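Local coordinates for protein purine nucleoside phosphorylase (Caulobacter vibrioides, PDB 1XFJ) that probably acts as a purine nucleoside phosphorylase of the YfiH/LACC1 family, cleaving inosine and methylthioadenosine with phosphate and perhaps deaminating adenosine, at residues F182-F192 with F204-R213. Residues are numbered along the deposited sequence; the frame is centred on the assembly and turned at random.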
ATOM      1  N   PHE A 182      -3.061  -7.235 -19.486  1.00  4.29           N
ATOM      2  CA  PHE A 182      -1.754  -7.533 -18.908  1.00  4.64           C
ATOM      3  C   PHE A 182      -0.851  -8.299 -19.867  1.00  3.63           C
ATOM      4  O   PHE A 182       0.334  -7.992 -19.991  1.00  4.59           O
ATOM      5  CB  PHE A 182      -1.901  -8.333 -17.610  1.00  6.19           C
ATOM      6  CG  PHE A 182      -2.075  -7.474 -16.392  1.00  5.75           C
ATOM      7  CD1 PHE A 182      -3.280  -6.827 -16.145  1.00  6.19           C
ATOM      8  CD2 PHE A 182      -1.009  -7.266 -15.522  1.00  4.74           C
ATOM      9  CE1 PHE A 182      -3.426  -5.976 -15.051  1.00  5.65           C
ATOM     10  CE2 PHE A 182      -1.143  -6.416 -14.422  1.00  5.76           C
ATOM     11  CZ  PHE A 182      -2.354  -5.769 -14.188  1.00  6.09           C
ATOM     12  N   GLU A 183      -1.404  -9.302 -20.541  1.00  4.21           N
ATOM     13  CA  GLU A 183      -0.605 -10.092 -21.469  1.00  4.49           C
ATOM     14  C   GLU A 183      -0.070  -9.248 -22.616  1.00  6.03           C
ATOM     15  O   GLU A 183       1.051  -9.457 -23.084  1.00  4.07           O
ATOM     16  CB  GLU A 183      -1.424 -11.255 -22.030  1.00  3.94           C
ATOM     17  CG  GLU A 183      -1.835 -12.279 -20.983  1.00  5.44           C
ATOM     18  CD  GLU A 183      -2.412 -13.540 -21.596  1.00  4.75           C
ATOM     19  OE1 GLU A 183      -3.224 -13.427 -22.536  1.00  3.99           O
ATOM     20  OE2 GLU A 183      -2.060 -14.645 -21.131  1.00  5.03           O
ATOM     21  N   ALA A 184      -0.873  -8.288 -23.059  1.00  6.06           N
ATOM     22  CA  ALA A 184      -0.486  -7.416 -24.159  1.00  6.94           C
ATOM     23  C   ALA A 184       0.441  -6.280 -23.735  1.00  8.35           C
ATOM     24  O   ALA A 184       1.452  -6.022 -24.390  1.00  8.94           O
ATOM     25  CB  ALA A 184      -1.738  -6.843 -24.825  1.00  7.87           C
ATOM     26  N   ASP A 185       0.101  -5.607 -22.640  1.00  9.91           N
ATOM     27  CA  ASP A 185       0.894  -4.475 -22.165  1.00 10.43           C
ATOM     28  C   ASP A 185       2.146  -4.815 -21.367  1.00 11.67           C
ATOM     29  O   ASP A 185       3.100  -4.038 -21.356  1.00 12.57           O
ATOM     30  CB  ASP A 185       0.018  -3.533 -21.336  1.00 12.03           C
ATOM     31  CG  ASP A 185      -1.110  -2.930 -22.144  1.00 14.94           C
ATOM     32  OD1 ASP A 185      -1.136  -3.135 -23.374  1.00 15.39           O
ATOM     33  OD2 ASP A 185      -1.969  -2.248 -21.548  1.00 16.67           O
ATOM     34  N   CYS A 186       2.144  -5.958 -20.691  1.00 10.46           N
ATOM     35  CA  CYS A 186       3.302  -6.362 -19.905  1.00 10.84           C
ATOM     36  C   CYS A 186       3.699  -7.788 -20.265  1.00 11.21           C
ATOM     37  O   CYS A 186       3.282  -8.748 -19.620  1.00  7.50           O
ATOM     38  CB  CYS A 186       2.999  -6.267 -18.405  1.00 11.40           C
ATOM     39  SG  CYS A 186       4.464  -6.453 -17.349  1.00 12.87           S
ATOM     40  N   PRO A 187       4.514  -7.937 -21.316  1.00 12.58           N
ATOM     41  CA  PRO A 187       4.986  -9.237 -21.794  1.00 12.31           C
ATOM     42  C   PRO A 187       5.432 -10.189 -20.688  1.00 10.21           C
ATOM     43  O   PRO A 187       6.239  -9.827 -19.827  1.00 10.60           O
ATOM     44  CB  PRO A 187       6.130  -8.857 -22.725  1.00 13.21           C
ATOM     45  CG  PRO A 187       5.634  -7.588 -23.332  1.00 14.29           C
ATOM     46  CD  PRO A 187       5.085  -6.845 -22.128  1.00 13.66           C
ATOM     47  N   GLY A 188       4.889 -11.402 -20.715  1.00  9.47           N
ATOM     48  CA  GLY A 188       5.254 -12.407 -19.731  1.00  7.87           C
ATOM     49  C   GLY A 188       4.463 -12.397 -18.437  1.00  6.25           C
ATOM     50  O   GLY A 188       4.636 -13.285 -17.601  1.00  5.84           O
ATOM     51  N   SER A 189       3.592 -11.408 -18.266  1.00  5.27           N
ATOM     52  CA  SER A 189       2.801 -11.308 -17.045  1.00  4.55           C
ATOM     53  C   SER A 189       1.699 -12.353 -16.982  1.00  5.34           C
ATOM     54  O   SER A 189       1.010 -12.470 -15.974  1.00  3.57           O
ATOM     55  CB  SER A 189       2.182  -9.914 -16.926  1.00  7.47           C
ATOM     56  OG  SER A 189       1.288  -9.668 -17.998  1.00  6.53           O
ATOM     57  N   GLY A 190       1.531 -13.109 -18.064  1.00  5.12           N
ATOM     58  CA  GLY A 190       0.499 -14.130 -18.085  1.00  5.22           C
ATOM     59  C   GLY A 190       0.734 -15.218 -17.056  1.00  6.01           C
ATOM     60  O   GLY A 190      -0.185 -15.966 -16.715  1.00  4.33           O
ATOM     61  N   ARG A 191       1.964 -15.306 -16.557  1.00  4.50           N
ATOM     62  CA  ARG A 191       2.319 -16.317 -15.567  1.00  5.20           C
ATOM     63  C   ARG A 191       1.747 -16.005 -14.182  1.00  6.84           C
ATOM     64  O   ARG A 191       1.789 -16.847 -13.276  1.00  5.37           O
ATOM     65  CB  ARG A 191       3.844 -16.466 -15.485  1.00  8.00           C
ATOM     66  CG  ARG A 191       4.603 -15.243 -14.976  1.00  8.74           C
ATOM     67  CD  ARG A 191       6.099 -15.552 -14.937  1.00 12.92           C
ATOM     68  NE  ARG A 191       6.901 -14.534 -14.259  1.00 15.62           N
ATOM     69  CZ  ARG A 191       7.215 -13.346 -14.771  1.00 19.01           C
ATOM     70  NH1 ARG A 191       6.797 -13.004 -15.983  1.00 19.92           N
ATOM     71  NH2 ARG A 191       7.960 -12.501 -14.070  1.00 18.53           N
ATOM     72  N   PHE A 192       1.208 -14.800 -14.023  1.00  5.36           N
ATOM     73  CA  PHE A 192       0.628 -14.389 -12.748  1.00  6.76           C
ATOM     74  C   PHE A 192      -0.884 -14.585 -12.741  1.00  7.11           C
ATOM     75  O   PHE A 192      -1.587 -14.085 -11.859  1.00  7.71           O
ATOM     76  CB  PHE A 192       0.979 -12.928 -12.465  1.00  5.60           C
ATOM     77  CG  PHE A 192       2.453 -12.690 -12.318  1.00  6.30           C
ATOM     78  CD1 PHE A 192       3.156 -13.256 -11.260  1.00  6.48           C
ATOM     79  CD2 PHE A 192       3.147 -11.936 -13.256  1.00  6.48           C
ATOM     80  CE1 PHE A 192       4.527 -13.076 -11.139  1.00  6.46           C
ATOM     81  CE2 PHE A 192       4.522 -11.749 -13.144  1.00  5.64           C
ATOM     82  CZ  PHE A 192       5.212 -12.320 -12.085  1.00  5.39           C
ATOM     83  N   PHE A 204      -5.952 -13.521 -10.510  1.00  6.01           N
ATOM     84  CA  PHE A 204      -4.726 -12.760 -10.694  1.00  5.37           C
ATOM     85  C   PHE A 204      -3.935 -12.712  -9.397  1.00  6.77           C
ATOM     86  O   PHE A 204      -4.492 -12.468  -8.326  1.00  6.36           O
ATOM     87  CB  PHE A 204      -5.060 -11.339 -11.151  1.00  6.31           C
ATOM     88  CG  PHE A 204      -3.858 -10.458 -11.353  1.00  5.94           C
ATOM     89  CD1 PHE A 204      -2.828 -10.840 -12.208  1.00  6.66           C
ATOM     90  CD2 PHE A 204      -3.776  -9.220 -10.719  1.00  7.35           C
ATOM     91  CE1 PHE A 204      -1.741 -10.003 -12.430  1.00  6.61           C
ATOM     92  CE2 PHE A 204      -2.690  -8.375 -10.937  1.00  6.39           C
ATOM     93  CZ  PHE A 204      -1.672  -8.766 -11.794  1.00  6.74           C
ATOM     94  N   ASP A 205      -2.633 -12.958  -9.506  1.00  5.82           N
ATOM     95  CA  ASP A 205      -1.742 -12.941  -8.352  1.00  4.74           C
ATOM     96  C   ASP A 205      -1.086 -11.563  -8.280  1.00  3.98           C
ATOM     97  O   ASP A 205       0.024 -11.364  -8.771  1.00  3.10           O
ATOM     98  CB  ASP A 205      -0.670 -14.026  -8.508  1.00  3.69           C
ATOM     99  CG  ASP A 205       0.070 -14.309  -7.213  1.00  7.72           C
ATOM    100  OD1 ASP A 205       0.107 -13.412  -6.344  1.00  4.05           O
ATOM    101  OD2 ASP A 205       0.624 -15.424  -7.069  1.00  6.16           O
ATOM    102  N   LEU A 206      -1.782 -10.612  -7.665  1.00  3.06           N
ATOM    103  CA  LEU A 206      -1.277  -9.250  -7.540  1.00  3.91           C
ATOM    104  C   LEU A 206       0.048  -9.149  -6.785  1.00  4.23           C
ATOM    105  O   LEU A 206       1.005  -8.559  -7.286  1.00  3.27           O
ATOM    106  CB  LEU A 206      -2.329  -8.364  -6.860  1.00  4.28           C
ATOM    107  CG  LEU A 206      -1.968  -6.887  -6.693  1.00  4.51           C
ATOM    108  CD1 LEU A 206      -1.780  -6.233  -8.050  1.00  5.97           C
ATOM    109  CD2 LEU A 206      -3.076  -6.190  -5.920  1.00  4.16           C
ATOM    110  N   PRO A 207       0.126  -9.714  -5.569  1.00  4.01           N
ATOM    111  CA  PRO A 207       1.401  -9.608  -4.853  1.00  3.45           C
ATOM    112  C   PRO A 207       2.585 -10.161  -5.645  1.00  3.54           C
ATOM    113  O   PRO A 207       3.669  -9.584  -5.630  1.00  3.62           O
ATOM    114  CB  PRO A 207       1.135 -10.366  -3.549  1.00  4.73           C
ATOM    115  CG  PRO A 207       0.054 -11.337  -3.922  1.00  3.72           C
ATOM    116  CD  PRO A 207      -0.846 -10.504  -4.798  1.00  4.70           C
ATOM    117  N   ALA A 208       2.384 -11.268  -6.349  1.00  3.60           N
ATOM    118  CA  ALA A 208       3.477 -11.838  -7.124  1.00  3.05           C
ATOM    119  C   ALA A 208       3.857 -10.893  -8.259  1.00  4.23           C
ATOM    120  O   ALA A 208       5.036 -10.742  -8.587  1.00  3.07           O
ATOM    121  CB  ALA A 208       3.083 -13.207  -7.671  1.00  4.34           C
ATOM    122  N   PHE A 209       2.862 -10.244  -8.856  1.00  3.03           N
ATOM    123  CA  PHE A 209       3.144  -9.316  -9.943  1.00  3.04           C
ATOM    124  C   PHE A 209       3.912  -8.111  -9.410  1.00  4.35           C
ATOM    125  O   PHE A 209       4.848  -7.632 -10.044  1.00  4.72           O
ATOM    126  CB  PHE A 209       1.857  -8.830 -10.604  1.00  3.05           C
ATOM    127  CG  PHE A 209       2.099  -7.871 -11.735  1.00  3.14           C
ATOM    128  CD1 PHE A 209       2.652  -8.316 -12.931  1.00  4.72           C
ATOM    129  CD2 PHE A 209       1.820  -6.516 -11.589  1.00  4.31           C
ATOM    130  CE1 PHE A 209       2.928  -7.425 -13.968  1.00  4.26           C
ATOM    131  CE2 PHE A 209       2.093  -5.615 -12.618  1.00  4.14           C
ATOM    132  CZ  PHE A 209       2.649  -6.071 -13.809  1.00  4.73           C
ATOM    133  N   VAL A 210       3.504  -7.619  -8.244  1.00  4.26           N
ATOM    134  CA  VAL A 210       4.173  -6.476  -7.635  1.00  3.92           C
ATOM    135  C   VAL A 210       5.612  -6.834  -7.251  1.00  5.47           C
ATOM    136  O   VAL A 210       6.515  -6.005  -7.374  1.00  3.02           O
ATOM    137  CB  VAL A 210       3.406  -5.991  -6.391  1.00  3.37           C
ATOM    138  CG1 VAL A 210       4.163  -4.864  -5.708  1.00  4.44           C
ATOM    139  CG2 VAL A 210       2.017  -5.513  -6.805  1.00  5.06           C
ATOM    140  N   LEU A 211       5.824  -8.063  -6.785  1.00  4.44           N
ATOM    141  CA  LEU A 211       7.175  -8.495  -6.424  1.00  5.49           C
ATOM    142  C   LEU A 211       8.028  -8.518  -7.689  1.00  5.61           C
ATOM    143  O   LEU A 211       9.221  -8.211  -7.650  1.00  4.87           O
ATOM    144  CB  LEU A 211       7.148  -9.882  -5.772  1.00  3.12           C
ATOM    145  CG  LEU A 211       6.666  -9.915  -4.315  1.00  4.77           C
ATOM    146  CD1 LEU A 211       6.450 -11.356  -3.871  1.00  4.53           C
ATOM    147  CD2 LEU A 211       7.687  -9.223  -3.416  1.00  4.56           C
ATOM    148  N   ASP A 212       7.405  -8.866  -8.813  1.00  4.49           N
ATOM    149  CA  ASP A 212       8.104  -8.899 -10.095  1.00  6.49           C
ATOM    150  C   ASP A 212       8.497  -7.474 -10.493  1.00  6.24           C
ATOM    151  O   ASP A 212       9.575  -7.250 -11.044  1.00  7.51           O
ATOM    152  CB  ASP A 212       7.209  -9.503 -11.183  1.00  7.67           C
ATOM    153  CG  ASP A 212       7.814  -9.377 -12.576  1.00  9.97           C
ATOM    154  OD1 ASP A 212       8.784 -10.099 -12.880  1.00 11.40           O
ATOM    155  OD2 ASP A 212       7.317  -8.545 -13.364  1.00 12.42           O
ATOM    156  N   ARG A 213       7.618  -6.515 -10.217  1.00  4.86           N
ATOM    157  CA  ARG A 213       7.899  -5.122 -10.548  1.00  5.28           C
ATOM    158  C   ARG A 213       9.073  -4.621  -9.709  1.00  4.73           C
ATOM    159  O   ARG A 213       9.935  -3.891 -10.204  1.00  5.35           O
ATOM    160  CB  ARG A 213       6.667  -4.243 -10.303  1.00  5.13           C
ATOM    161  CG  ARG A 213       5.481  -4.522 -11.226  1.00  4.46           C
ATOM    162  CD  ARG A 213       5.807  -4.235 -12.686  1.00  7.58           C
ATOM    163  NE  ARG A 213       6.599  -5.296 -13.307  1.00  9.37           N
ATOM    164  CZ  ARG A 213       7.125  -5.215 -14.526  1.00 12.48           C
ATOM    165  NH1 ARG A 213       6.948  -4.118 -15.254  1.00 13.25           N
ATOM    166  NH2 ARG A 213       7.824  -6.227 -15.022  1.00 14.35           N
TER
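The ring of F192 is sandwiched: CA of F209 lies over the centre of one face, 4.0 Å from the ring centroid in a CH-pi contact, and CG of R191 covers the other. With CG anti to its carbonyl carbon (chi1 -63°), F192 lies against the helix, where the small A208 lets the broad ring come close, its CB 3.6 Å from CD1 of F192, with the CB of D212 beyond. F209 turns one edge toward F192 in an offset edge-to-face pair and takes the edge of F182 on a face, CE2 of F182 lying 3.8 Å from CE2 of F209. F182 in turn receives the edge of F204, so four phenylalanines form an aromatic cluster without parallel stacking. C186 SG sits in the plane of the F209 ring, 3.8 Å from CE1, and over the R213 guanidinium. The extended arm of R191 brings NH2 to 2.8 Å from OD1 of D212, a salt bridge with the two planes nearly perpendicular; OD2 of D212 is left for R213, so one carboxylate is shared by two arginines. D205 N donates to F192 O (2.8 Å), while the D205 carboxylate caps helix 206-216 through A208 N. The contact thus joins the end of helix 176-185 and the turn after it to helix 206-216, which the hairpin of strands 193-195 and 201-204 links in the chain; W134, A137 and L138 of helix 134-139 adjoin the cluster, and L206 and V210 face strand 115-121.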